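Local coordinates for protein serine racemase (Enterococcus faecalis, PDB 4ECL) that belongs to the alanine racemase family, its cytoplasmic part joining an N-terminal TIM-type barrel to a C-terminal domain built largely of beta strands, at residues N14-N19 and Y47-Y52; N21-A26 and G221-G226; S90-L95 and L111-Q116; Q102-Y107 and I152-I157; V299-R304 and L317-T322. One frame throughout, in Å; residues are numbered along the deposited sequence.

Overall arrangement
Contacts 1 to 4 belong to the N-terminal barrel, and contact 5 to the C-terminal domain, about 54 Å from contact 3 between centres. Contacts 1 and 2 share helix 13-25 and touch through N19 and L224. Contacts 3 and 4 also touch, through L95 and L113 on Q102 and L113 on I152; strand 101-104 links the two helices of contact 3. Contacts 2, 4 and 5 meet through buried apolar groups alone. Contact 3 is mainly apolar too, with Q116 at its margin. Contact 1 is only partly buried and alone has a polar bond across it, a weak one. A bound sulfate sits beside contact 2. Contacts 3, 4 and 5 lie near the second subunit.

Contact 1: N14-N19 and Y47-Y52; sequences NNLEHN and YEVTTY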
# COMPACT_ATOMS: atom_id res chain seq x y z
N ASN A 14 12.25 21.20 -6.73
CA ASN A 14 12.74 21.91 -7.89
C ASN A 14 12.28 21.24 -9.16
O ASN A 14 11.87 21.90 -10.10
CB ASN A 14 14.26 22.02 -7.87
CG ASN A 14 14.74 23.27 -7.18
OD1 ASN A 14 14.92 24.31 -7.82
ND2 ASN A 14 14.92 23.19 -5.87
N ASN A 15 12.35 19.91 -9.19
CA ASN A 15 11.91 19.16 -10.35
C ASN A 15 10.41 19.30 -10.57
O ASN A 15 9.95 19.37 -11.72
CB ASN A 15 12.29 17.69 -10.20
CG ASN A 15 13.65 17.38 -10.77
OD1 ASN A 15 14.36 18.28 -11.23
ND2 ASN A 15 14.01 16.10 -10.76
N LEU A 16 9.65 19.34 -9.48
CA LEU A 16 8.20 19.50 -9.54
C LEU A 16 7.81 20.84 -10.15
O LEU A 16 6.90 20.92 -10.97
CB LEU A 16 7.58 19.37 -8.15
CG LEU A 16 6.06 19.58 -8.00
CD1 LEU A 16 5.27 18.50 -8.72
CD2 LEU A 16 5.69 19.61 -6.53
N GLU A 17 8.51 21.89 -9.71
CA GLU A 17 8.31 23.24 -10.21
C GLU A 17 8.66 23.32 -11.69
O GLU A 17 8.00 24.01 -12.47
CB GLU A 17 9.18 24.21 -9.41
CG GLU A 17 8.96 25.69 -9.71
CD GLU A 17 9.89 26.56 -8.89
OE1 GLU A 17 10.86 26.02 -8.34
OE2 GLU A 17 9.64 27.78 -8.78
N HIS A 18 9.73 22.62 -12.08
CA HIS A 18 10.11 22.57 -13.49
C HIS A 18 8.98 21.95 -14.29
O HIS A 18 8.63 22.42 -15.37
CB HIS A 18 11.40 21.77 -13.71
CG HIS A 18 11.65 21.42 -15.14
ND1 HIS A 18 12.39 22.22 -15.99
CD2 HIS A 18 11.26 20.36 -15.88
CE1 HIS A 18 12.44 21.67 -17.18
NE2 HIS A 18 11.76 20.53 -17.15
N ASN A 19 8.40 20.87 -13.76
CA ASN A 19 7.30 20.21 -14.45
C ASN A 19 6.08 21.11 -14.63
O ASN A 19 5.50 21.16 -15.72
CB ASN A 19 6.91 18.90 -13.74
CG ASN A 19 8.03 17.89 -13.78
OD1 ASN A 19 8.94 17.99 -14.62
ND2 ASN A 19 7.98 16.90 -12.89
N TYR A 47 0.43 16.45 1.54
CA TYR A 47 0.71 17.68 2.27
C TYR A 47 1.88 18.42 1.64
O TYR A 47 1.80 19.62 1.35
CB TYR A 47 1.00 17.38 3.75
CG TYR A 47 1.36 18.61 4.55
CD1 TYR A 47 0.42 19.60 4.79
CD2 TYR A 47 2.64 18.79 5.06
CE1 TYR A 47 0.74 20.73 5.51
CE2 TYR A 47 2.97 19.92 5.79
CZ TYR A 47 2.01 20.90 6.01
OH TYR A 47 2.31 22.03 6.73
N GLU A 48 2.96 17.69 1.42
CA GLU A 48 4.18 18.28 0.89
C GLU A 48 3.93 18.85 -0.50
O GLU A 48 4.25 20.00 -0.77
CB GLU A 48 5.31 17.25 0.85
CG GLU A 48 5.86 16.87 2.24
CD GLU A 48 4.99 15.84 2.98
OE1 GLU A 48 4.08 15.24 2.37
OE2 GLU A 48 5.23 15.64 4.19
N VAL A 49 3.33 18.04 -1.36
CA VAL A 49 3.18 18.43 -2.75
C VAL A 49 2.20 19.58 -2.96
O VAL A 49 2.53 20.57 -3.62
CB VAL A 49 2.79 17.23 -3.62
CG1 VAL A 49 2.29 17.70 -4.99
CG2 VAL A 49 3.97 16.30 -3.76
N THR A 50 1.01 19.46 -2.39
CA THR A 50 -0.05 20.43 -2.63
C THR A 50 0.26 21.82 -2.07
O THR A 50 -0.01 22.83 -2.73
CB THR A 50 -1.42 19.92 -2.13
OG1 THR A 50 -1.63 18.57 -2.56
CG2 THR A 50 -2.53 20.77 -2.70
N THR A 51 0.82 21.89 -0.87
CA THR A 51 1.19 23.20 -0.33
C THR A 51 2.22 23.89 -1.24
O THR A 51 2.14 25.10 -1.50
CB THR A 51 1.72 23.11 1.11
OG1 THR A 51 2.83 22.21 1.15
CG2 THR A 51 0.63 22.59 2.05
N TYR A 52 3.18 23.11 -1.74
CA TYR A 52 4.19 23.67 -2.63
C TYR A 52 3.58 24.09 -3.98
O TYR A 52 3.91 25.16 -4.52
CB TYR A 52 5.36 22.69 -2.85
CG TYR A 52 6.52 23.30 -3.61
CD1 TYR A 52 7.41 24.15 -2.97
CD2 TYR A 52 6.72 23.04 -4.96
CE1 TYR A 52 8.47 24.72 -3.66
CE2 TYR A 52 7.78 23.60 -5.66
CZ TYR A 52 8.65 24.44 -5.00
OH TYR A 52 9.71 25.02 -5.66
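The Y52 hydroxyl reaches towards E17, with 3.1 Å between Y52 OH and E17 OE1. Y52 is the donor and the bond is weak. It joins two helices of the alpha/beta barrel, 13-25 and 46-55, which come before and after strand 32-36 in the chain. The axes of segments 14-19 and 47-52 cross at -48° and approach to 11.3 Å. Y52 has CG trans to its backbone N (chi1 -172°). This carries the ring out from its own helix to the other one. The E17 chain is extended, and its carboxylate stands almost perpendicular to the ring, with 89° between the planes. E17 CB lies at the ring edge, 4.0 Å from Y52 CE2. Next to this polar pair the contact turns apolar. L16 is buried, and one branch does its touching. L16 CD2 is 3.9 Å from Y52 CD2, approaching the ring obliquely. The two side chains run past each other in opposite directions. Other faces of helix 13-25 are tied to a loop: N15 ND2 bonds to P243 O, and H18 NE2 to D240 O. Y47 and E48 pack on strand 369-372. Within helix 46-55, T51 OG1 donates to Y47 O at 2.8 Å. On the buried side, L16 CD2 also meets V49 CG1 at 4.2 Å.

Contact 2: N21-A26 and G221-G226; sequences NTLQKA and GVALYG. With SO4 (sulfate ion), chain G.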
# COMPACT_ATOMS: atom_id res chain seq x y z
N ASN A 21 5.95 24.36 -14.79
CA ASN A 21 6.26 25.31 -15.85
C ASN A 21 6.25 24.69 -17.24
O ASN A 21 5.73 25.29 -18.18
CB ASN A 21 7.60 26.01 -15.60
CG ASN A 21 7.54 27.00 -14.45
OD1 ASN A 21 6.58 27.75 -14.30
ND2 ASN A 21 8.58 27.00 -13.62
N THR A 22 6.84 23.51 -17.37
CA THR A 22 6.92 22.85 -18.67
C THR A 22 5.53 22.53 -19.19
O THR A 22 5.24 22.68 -20.38
CB THR A 22 7.74 21.55 -18.60
OG1 THR A 22 9.09 21.85 -18.23
CG2 THR A 22 7.73 20.83 -19.94
N LEU A 23 4.67 22.09 -18.28
CA LEU A 23 3.32 21.71 -18.64
C LEU A 23 2.49 22.94 -19.01
O LEU A 23 1.78 22.92 -20.02
CB LEU A 23 2.68 20.93 -17.48
CG LEU A 23 3.26 19.52 -17.27
CD1 LEU A 23 2.77 18.91 -15.97
CD2 LEU A 23 2.94 18.60 -18.45
N GLN A 24 2.57 24.00 -18.21
CA GLN A 24 1.80 25.21 -18.50
C GLN A 24 2.19 25.78 -19.87
O GLN A 24 1.35 26.33 -20.57
CB GLN A 24 2.02 26.26 -17.42
CG GLN A 24 1.33 25.93 -16.10
CD GLN A 24 1.77 26.83 -14.95
OE1 GLN A 24 2.88 27.40 -14.97
NE2 GLN A 24 0.91 26.96 -13.94
N LYS A 25 3.46 25.63 -20.23
CA LYS A 25 3.97 26.12 -21.50
C LYS A 25 3.31 25.44 -22.69
O LYS A 25 3.08 26.05 -23.72
CB LYS A 25 5.48 25.91 -21.60
CG LYS A 25 6.32 27.08 -21.11
CD LYS A 25 7.79 26.81 -21.40
CE LYS A 25 7.98 26.31 -22.82
NZ LYS A 25 9.41 25.99 -23.12
N ALA A 26 3.01 24.16 -22.54
CA ALA A 26 2.37 23.41 -23.61
C ALA A 26 0.87 23.68 -23.68
O ALA A 26 0.18 23.20 -24.58
CB ALA A 26 2.65 21.92 -23.46
N GLY A 221 -1.74 14.29 -13.93
CA GLY A 221 -1.35 13.33 -12.91
C GLY A 221 0.11 12.95 -13.08
O GLY A 221 0.99 13.68 -12.64
N VAL A 222 0.36 11.81 -13.72
CA VAL A 222 1.72 11.29 -13.83
C VAL A 222 2.72 12.28 -14.43
O VAL A 222 3.87 12.33 -13.98
CB VAL A 222 1.79 9.95 -14.62
CG1 VAL A 222 1.09 8.85 -13.86
CG2 VAL A 222 1.19 10.12 -16.04
N ALA A 223 2.30 13.07 -15.42
CA ALA A 223 3.22 14.02 -16.04
C ALA A 223 3.72 15.03 -15.03
O ALA A 223 4.89 15.43 -15.06
CB ALA A 223 2.54 14.74 -17.23
N LEU A 224 2.84 15.45 -14.12
CA LEU A 224 3.22 16.41 -13.10
C LEU A 224 4.37 15.86 -12.24
O LEU A 224 5.23 16.61 -11.77
CB LEU A 224 2.02 16.74 -12.24
CG LEU A 224 2.21 17.73 -11.09
CD1 LEU A 224 2.40 19.11 -11.63
CD2 LEU A 224 1.04 17.68 -10.11
N TYR A 225 4.38 14.55 -12.07
CA TYR A 225 5.37 13.90 -11.21
C TYR A 225 6.61 13.44 -11.99
O TYR A 225 7.53 12.84 -11.44
CB TYR A 225 4.72 12.76 -10.43
CG TYR A 225 3.53 13.23 -9.62
CD1 TYR A 225 3.70 14.11 -8.55
CD2 TYR A 225 2.24 12.84 -9.95
CE1 TYR A 225 2.62 14.56 -7.82
CE2 TYR A 225 1.15 13.29 -9.21
CZ TYR A 225 1.35 14.15 -8.15
OH TYR A 225 0.27 14.62 -7.42
N GLY A 226 6.61 13.72 -13.28
CA GLY A 226 7.81 13.55 -14.09
C GLY A 226 8.07 12.11 -14.45
O GLY A 226 9.20 11.71 -14.76
S SO4 G . -3.02 10.86 -15.32
O1 SO4 G . -4.39 10.88 -14.81
O2 SO4 G . -2.62 12.22 -15.69
O3 SO4 G . -2.15 10.35 -14.26
O4 SO4 G . -2.94 9.96 -16.47
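L23 sends both of its methyls from helix 13-25 into the turn formed by 221-226. L23 CD1 rests on the backbone, 3.8 Å from L224 CA. It also comes within 4.4 Å of L224 CD1. The other branch, L23 CD2, meets A223 CB at 4.1 Å. L23 has CG beside its backbone N (chi1 -71°), and both methyls are directed at the turn. All three residues are buried, and no hydrogen bond crosses the contact. The turn holds its shape by its own bonds. Y225 N donates to V222 O, and G226 N to A223 O. S204 OG is bonded to the backbone N of G221 and of A223. L224 also packs on L16, V20 and A35, while L23 lies against L33 and L239. Y225 points the other way. Its OH bonds to V36 O, and its ring stacks with H44. At the start of the turn sits a sulfate, probably from the crystallisation liquor. G221 N donates to its O2 at 2.9 Å by a bent bond (131°). V222 N donates to its O3 at 3.0 Å by a straighter one (158°). G221 has no side chain, which lets the ion come close to the backbone. S204 OG and Y42 OH are bonded to it as well. This is an anion site at the end of barrel strand 217-220. In alanine racemases of known structure such a site holds the phosphate of pyridoxal phosphate, and the sulfate probably marks the same place.

Contact 3: S90-L95 and L111-Q116; sequences SRAKEL and LLLNKQ
L113 has CG trans to its backbone N (chi1 -173°), which swings CD1 over to A92 and L95. L95 holds CG beside its own N (chi1 -77°) and answers with CD1. The contact joins two outer helices of the alpha/beta barrel, 92-97 and 107-114, on either side of strand 101-104 in the chain. L113 CD1 is 4.0 Å from L95 CD1, and the two leucines meet at a slant. The same L113 CD1 lies 4.0 Å from A92 CB. A92 CB also meets Q116 CB at 3.6 Å, at the more open margin. Beneath them, A92, L95 and L113 all rest on I120 of strand 120-127. Near the start of helix 92-97, R91 occupies the N-cap position. Its guanidinium grips the E94 carboxylate side-on. R91 NE reaches E94 OE1 at 2.6 Å and R91 NH2 reaches E94 OE2 at 2.9 Å. Both bonds are nearly straight and lie in the guanidinium plane, though clearly out of the carboxylate plane. R91 NH1 also forms a salt bridge to D67. S90 and R91 pack against D5 of the second subunit. The chain of Q116 folds back over its own segment. Q116 NE2 donates to L112 O at 2.8 Å, almost straight and in its amide plane.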
# COMPACT_ATOMS: atom_id res chain seq x y z
N SER A 90 -25.11 12.64 2.19
CA SER A 90 -25.28 12.87 3.61
C SER A 90 -24.18 13.78 4.14
O SER A 90 -24.25 14.26 5.27
CB SER A 90 -25.28 11.55 4.39
OG SER A 90 -24.01 10.91 4.32
N ARG A 91 -23.16 14.00 3.32
CA ARG A 91 -22.06 14.87 3.73
C ARG A 91 -22.10 16.18 2.95
O ARG A 91 -21.09 16.85 2.79
CB ARG A 91 -20.71 14.16 3.56
CG ARG A 91 -20.56 12.92 4.45
CD ARG A 91 -19.16 12.29 4.35
NE ARG A 91 -18.15 13.07 5.06
CZ ARG A 91 -16.86 12.74 5.13
NH1 ARG A 91 -16.41 11.64 4.54
NH2 ARG A 91 -16.02 13.52 5.80
N ALA A 92 -23.29 16.54 2.46
CA ALA A 92 -23.44 17.75 1.66
C ALA A 92 -23.09 19.00 2.45
O ALA A 92 -22.69 20.01 1.88
CB ALA A 92 -24.86 17.85 1.12
N LYS A 93 -23.24 18.92 3.77
CA LYS A 93 -22.92 20.03 4.65
C LYS A 93 -21.41 20.31 4.64
O LYS A 93 -20.98 21.47 4.64
CB LYS A 93 -23.41 19.74 6.07
CG LYS A 93 -23.06 20.81 7.07
CD LYS A 93 -23.70 20.51 8.42
CE LYS A 93 -23.09 21.38 9.51
NZ LYS A 93 -23.07 22.83 9.15
N GLU A 94 -20.62 19.25 4.63
CA GLU A 94 -19.16 19.38 4.59
C GLU A 94 -18.69 19.91 3.24
O GLU A 94 -17.73 20.68 3.17
CB GLU A 94 -18.49 18.04 4.90
CG GLU A 94 -18.65 17.59 6.33
CD GLU A 94 -18.15 16.17 6.55
OE1 GLU A 94 -18.93 15.23 6.28
OE2 GLU A 94 -16.99 16.00 6.99
N LEU A 95 -19.36 19.48 2.17
CA LEU A 95 -19.05 19.97 0.84
C LEU A 95 -19.23 21.48 0.82
O LEU A 95 -18.43 22.21 0.23
CB LEU A 95 -19.98 19.35 -0.20
CG LEU A 95 -19.67 17.92 -0.61
CD1 LEU A 95 -20.75 17.36 -1.52
CD2 LEU A 95 -18.32 17.90 -1.30
N LEU A 111 -29.84 14.74 -8.23
CA LEU A 111 -31.10 15.11 -7.60
C LEU A 111 -31.01 14.96 -6.09
O LEU A 111 -31.40 15.87 -5.35
CB LEU A 111 -32.24 14.23 -8.13
CG LEU A 111 -32.67 14.48 -9.57
CD1 LEU A 111 -33.87 13.60 -9.90
CD2 LEU A 111 -33.02 15.95 -9.81
N LEU A 112 -30.46 13.83 -5.66
CA LEU A 112 -30.32 13.50 -4.25
C LEU A 112 -29.41 14.47 -3.50
O LEU A 112 -29.68 14.82 -2.34
CB LEU A 112 -29.79 12.07 -4.10
CG LEU A 112 -29.77 11.45 -2.70
CD1 LEU A 112 -31.13 11.55 -2.05
CD2 LEU A 112 -29.34 10.00 -2.79
N LEU A 113 -28.32 14.89 -4.14
CA LEU A 113 -27.43 15.87 -3.54
C LEU A 113 -28.12 17.23 -3.41
O LEU A 113 -27.93 17.94 -2.42
CB LEU A 113 -26.15 16.01 -4.38
CG LEU A 113 -25.05 16.88 -3.77
CD1 LEU A 113 -24.48 16.23 -2.52
CD2 LEU A 113 -23.95 17.15 -4.78
N ASN A 114 -28.91 17.58 -4.43
CA ASN A 114 -29.66 18.84 -4.45
C ASN A 114 -30.67 18.90 -3.30
O ASN A 114 -30.86 19.94 -2.68
CB ASN A 114 -30.39 19.00 -5.78
CG ASN A 114 -31.10 20.34 -5.91
OD1 ASN A 114 -30.54 21.40 -5.62
ND2 ASN A 114 -32.35 20.30 -6.36
N LYS A 115 -31.29 17.76 -3.02
CA LYS A 115 -32.34 17.68 -2.01
C LYS A 115 -31.82 17.87 -0.60
O LYS A 115 -32.59 18.12 0.32
CB LYS A 115 -33.10 16.36 -2.12
CG LYS A 115 -33.90 16.25 -3.40
CD LYS A 115 -34.58 14.91 -3.54
CE LYS A 115 -35.52 14.91 -4.73
NZ LYS A 115 -36.62 15.90 -4.57
N GLN A 116 -30.50 17.78 -0.42
CA GLN A 116 -29.91 17.98 0.90
C GLN A 116 -30.05 19.45 1.34
O GLN A 116 -29.95 19.76 2.52
CB GLN A 116 -28.47 17.51 0.93
CG GLN A 116 -28.29 16.08 0.44
CD GLN A 116 -29.21 15.11 1.14
OE1 GLN A 116 -29.20 15.01 2.37
NE2 GLN A 116 -30.02 14.39 0.37

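Contact 4: Q102-Y107 and I152-I157; sequences QTLIDY and IKVAGI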
# COMPACT_ATOMS: atom_id res chain seq x y z
N GLN A 102 -18.00 19.32 -6.28
CA GLN A 102 -18.36 17.91 -6.38
C GLN A 102 -18.64 17.46 -7.81
O GLN A 102 -19.30 18.17 -8.57
CB GLN A 102 -19.58 17.61 -5.50
CG GLN A 102 -20.10 16.19 -5.62
CD GLN A 102 -19.08 15.17 -5.19
OE1 GLN A 102 -18.41 15.35 -4.17
NE2 GLN A 102 -18.94 14.10 -5.97
N THR A 103 -18.13 16.28 -8.18
CA THR A 103 -18.48 15.71 -9.48
C THR A 103 -19.90 15.12 -9.46
O THR A 103 -20.24 14.32 -8.59
CB THR A 103 -17.52 14.58 -9.88
OG1 THR A 103 -16.23 15.13 -10.17
CG2 THR A 103 -18.04 13.84 -11.11
N LEU A 104 -20.73 15.53 -10.43
CA LEU A 104 -22.05 14.93 -10.61
C LEU A 104 -21.91 13.63 -11.41
O LEU A 104 -21.73 13.65 -12.63
CB LEU A 104 -22.99 15.90 -11.33
CG LEU A 104 -23.20 17.21 -10.56
CD1 LEU A 104 -24.18 18.11 -11.28
CD2 LEU A 104 -23.68 16.90 -9.14
N ILE A 105 -21.99 12.51 -10.72
CA ILE A 105 -21.67 11.24 -11.34
C ILE A 105 -22.80 10.65 -12.17
O ILE A 105 -22.53 9.85 -13.07
CB ILE A 105 -21.21 10.20 -10.31
CG1 ILE A 105 -22.35 9.91 -9.32
CG2 ILE A 105 -19.94 10.69 -9.62
CD1 ILE A 105 -22.12 8.66 -8.49
N ASP A 106 -24.04 11.04 -11.85
CA ASP A 106 -25.22 10.77 -12.68
C ASP A 106 -26.47 11.56 -12.24
O ASP A 106 -26.44 12.28 -11.23
CB ASP A 106 -25.50 9.26 -12.83
CG ASP A 106 -26.18 8.65 -11.61
OD1 ASP A 106 -26.38 9.34 -10.59
OD2 ASP A 106 -26.51 7.45 -11.68
N TYR A 107 -27.55 11.44 -12.99
CA TYR A 107 -28.75 12.24 -12.71
C TYR A 107 -29.36 12.00 -11.31
O TYR A 107 -29.50 12.94 -10.52
CB TYR A 107 -29.80 12.03 -13.81
CG TYR A 107 -30.97 12.99 -13.69
CD1 TYR A 107 -30.78 14.36 -13.77
CD2 TYR A 107 -32.26 12.51 -13.49
CE1 TYR A 107 -31.83 15.24 -13.64
CE2 TYR A 107 -33.32 13.38 -13.36
CZ TYR A 107 -33.10 14.74 -13.44
OH TYR A 107 -34.16 15.61 -13.32
N ILE A 152 -27.40 23.30 -6.68
CA ILE A 152 -26.19 22.88 -7.37
C ILE A 152 -25.80 23.91 -8.42
O ILE A 152 -26.55 24.13 -9.37
CB ILE A 152 -26.38 21.53 -8.09
CG1 ILE A 152 -26.97 20.49 -7.14
CG2 ILE A 152 -25.07 21.06 -8.70
CD1 ILE A 152 -26.31 20.41 -5.80
N LYS A 153 -24.63 24.53 -8.26
CA LYS A 153 -24.13 25.45 -9.28
C LYS A 153 -23.12 24.74 -10.18
O LYS A 153 -22.00 24.46 -9.77
CB LYS A 153 -23.49 26.68 -8.65
CG LYS A 153 -23.08 27.74 -9.66
CD LYS A 153 -24.31 28.39 -10.30
CE LYS A 153 -24.02 28.90 -11.71
NZ LYS A 153 -23.74 27.78 -12.66
N VAL A 154 -23.51 24.45 -11.42
CA VAL A 154 -22.62 23.70 -12.30
C VAL A 154 -21.57 24.63 -12.89
O VAL A 154 -21.88 25.53 -13.68
CB VAL A 154 -23.40 22.94 -13.38
CG1 VAL A 154 -22.48 22.07 -14.19
CG2 VAL A 154 -24.46 22.09 -12.72
N ALA A 155 -20.32 24.43 -12.49
CA ALA A 155 -19.22 25.32 -12.85
C ALA A 155 -18.31 24.69 -13.90
O ALA A 155 -17.39 25.31 -14.42
CB ALA A 155 -18.41 25.71 -11.60
N GLY A 156 -18.59 23.43 -14.22
CA GLY A 156 -17.84 22.75 -15.26
C GLY A 156 -18.50 21.49 -15.75
O GLY A 156 -19.47 20.99 -15.18
N ILE A 157 -17.97 20.97 -16.84
CA ILE A 157 -18.48 19.74 -17.43
C ILE A 157 -17.27 19.02 -18.02
O ILE A 157 -16.41 19.65 -18.62
CB ILE A 157 -19.56 20.04 -18.50
CG1 ILE A 157 -19.87 18.80 -19.33
CG2 ILE A 157 -19.14 21.17 -19.40
CD1 ILE A 157 -21.17 18.92 -20.09
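Apolar contact between L104 and the pair I152 and V154 is all that joins these segments directly. One methyl does the work. L104 CD1 lies 4.0 Å from I152 CG2 and 4.2 Å from V154 CG2. I152 CG2 is trans to the backbone N, which leaves this branch facing L104, and the L104 and I152 side chains run antiparallel as they pass. All three residues are buried. Hydrogen bonds run within the segments or to other parts of the chain instead. Q102 NE2 donates to T103 O at 2.9 Å, a fairly straight bond (160°) that meets the carbonyl from one side. NE2 also bonds to G85 O, and Q102 OE1 to T87 OG1, so both ends of this buried amide are fixed. D106 is an N-cap: its OD1 accepts from Y109 N at the start of helix 107-114. Packing against the second subunit involves I105 and D106, which meet V252 and L253 of that chain. Strands 101-104 and 152-158 are not paired in the parallel barrel sheet. Strand 120-127 lies between them and pairs with both, and the apolar contact passes across it. Here L104 packs on S110 and I152 on N114, both of helix 107-114.

Contact 5: V299-R304 and L317-T322; sequences VLIGGR and LAVDVT
V299 opens the contact by turning both methyls towards V319. V299 CG2 is 3.7 Å from V319 CG1, and the two side chains cross at about a right angle. The strands 298-301 and 317-320 belong to the mixed sheet of the C-terminal domain. Each pairs antiparallel with strand 304-309, and here they meet through side chains alone. L300 points elsewhere and packs on E342 and I344. I301 turns back to the contact. Its CG1 stands beside the backbone N (chi1 -65°), and the chain reaches out to CD1. I301 CD1 touches two valines, 4.0 Å from V319 CG2 and 3.9 Å from V321 CG1. All four residues are buried. I301 also begins a type I' turn that ends at R304 and forms a beta hairpin. G302 and G303 fill its corners, both with positive phi. I301 N donates to R304 O and R304 N to I301 O, each at 2.9 Å. G303 N is further bonded to D339 OD2. On the other segment, A318 packs against R132 of the second subunit. Beyond V319, D320 makes an Asx turn. D320 OD1 takes a bond from T322 OG1 on its syn lone pair, modelled unusually short. The same D320 OD1 accepts from T322 N at 3.1 Å, on its anti side and 27° out of the carboxylate plane.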
# COMPACT_ATOMS: atom_id res chain seq x y z
N VAL A 299 19.36 -2.32 -6.40
CA VAL A 299 19.34 -0.97 -5.86
C VAL A 299 20.66 -0.29 -6.18
O VAL A 299 21.60 -0.94 -6.66
CB VAL A 299 19.10 -0.98 -4.35
CG1 VAL A 299 17.76 -1.66 -4.03
CG2 VAL A 299 20.24 -1.68 -3.62
N LEU A 300 20.74 1.01 -5.95
CA LEU A 300 21.99 1.72 -6.16
C LEU A 300 22.65 2.03 -4.82
O LEU A 300 22.05 2.64 -3.93
CB LEU A 300 21.79 3.00 -6.98
CG LEU A 300 21.18 2.82 -8.38
CD1 LEU A 300 21.03 4.17 -9.10
CD2 LEU A 300 21.99 1.85 -9.24
N ILE A 301 23.88 1.56 -4.68
CA ILE A 301 24.69 1.87 -3.51
C ILE A 301 26.07 2.30 -3.98
O ILE A 301 26.70 1.60 -4.78
CB ILE A 301 24.81 0.68 -2.54
CG1 ILE A 301 23.44 0.33 -1.95
CG2 ILE A 301 25.78 1.03 -1.42
CD1 ILE A 301 23.43 -0.95 -1.12
N GLY A 302 26.52 3.46 -3.50
CA GLY A 302 27.79 4.02 -3.93
C GLY A 302 27.88 4.12 -5.44
O GLY A 302 28.95 3.91 -6.03
N GLY A 303 26.75 4.42 -6.07
CA GLY A 303 26.70 4.56 -7.51
C GLY A 303 26.75 3.25 -8.28
O GLY A 303 26.90 3.25 -9.50
N ARG A 304 26.62 2.13 -7.59
CA ARG A 304 26.72 0.84 -8.24
C ARG A 304 25.46 0.00 -8.04
O ARG A 304 24.69 0.22 -7.10
CB ARG A 304 27.95 0.08 -7.72
CG ARG A 304 29.20 0.94 -7.58
CD ARG A 304 29.78 1.31 -8.93
NE ARG A 304 30.19 0.14 -9.70
CZ ARG A 304 30.76 0.20 -10.90
NH1 ARG A 304 30.99 1.37 -11.47
NH2 ARG A 304 31.11 -0.92 -11.53
N LEU A 317 14.75 -6.35 3.30
CA LEU A 317 15.24 -7.15 2.18
C LEU A 317 16.77 -7.15 2.16
O LEU A 317 17.42 -6.49 2.98
CB LEU A 317 14.66 -6.64 0.85
CG LEU A 317 14.90 -5.21 0.36
CD1 LEU A 317 16.25 -5.08 -0.35
CD2 LEU A 317 13.77 -4.82 -0.55
N ALA A 318 17.35 -7.92 1.23
CA ALA A 318 18.79 -8.08 1.16
C ALA A 318 19.33 -7.80 -0.25
O ALA A 318 18.73 -8.18 -1.25
CB ALA A 318 19.17 -9.48 1.60
N VAL A 319 20.48 -7.13 -0.32
CA VAL A 319 21.11 -6.89 -1.61
C VAL A 319 22.57 -7.33 -1.62
O VAL A 319 23.21 -7.44 -0.57
CB VAL A 319 21.01 -5.43 -2.07
CG1 VAL A 319 19.55 -5.04 -2.31
CG2 VAL A 319 21.66 -4.53 -1.05
N ASP A 320 23.08 -7.58 -2.82
CA ASP A 320 24.42 -8.12 -3.00
C ASP A 320 25.41 -6.98 -3.17
O ASP A 320 25.35 -6.25 -4.15
CB ASP A 320 24.41 -8.99 -4.25
CG ASP A 320 25.62 -9.88 -4.34
OD1 ASP A 320 26.63 -9.62 -3.65
OD2 ASP A 320 25.55 -10.85 -5.13
N VAL A 321 26.33 -6.82 -2.22
CA VAL A 321 27.33 -5.75 -2.33
C VAL A 321 28.75 -6.30 -2.45
O VAL A 321 29.72 -5.60 -2.16
CB VAL A 321 27.23 -4.74 -1.17
CG1 VAL A 321 25.91 -3.96 -1.26
CG2 VAL A 321 27.34 -5.43 0.18
N THR A 322 28.85 -7.55 -2.91
CA THR A 322 30.14 -8.22 -3.08
C THR A 322 31.14 -7.38 -3.88
O THR A 322 32.34 -7.40 -3.60
CB THR A 322 29.96 -9.60 -3.75
OG1 THR A 322 28.96 -10.36 -3.05
CG2 THR A 322 31.28 -10.39 -3.74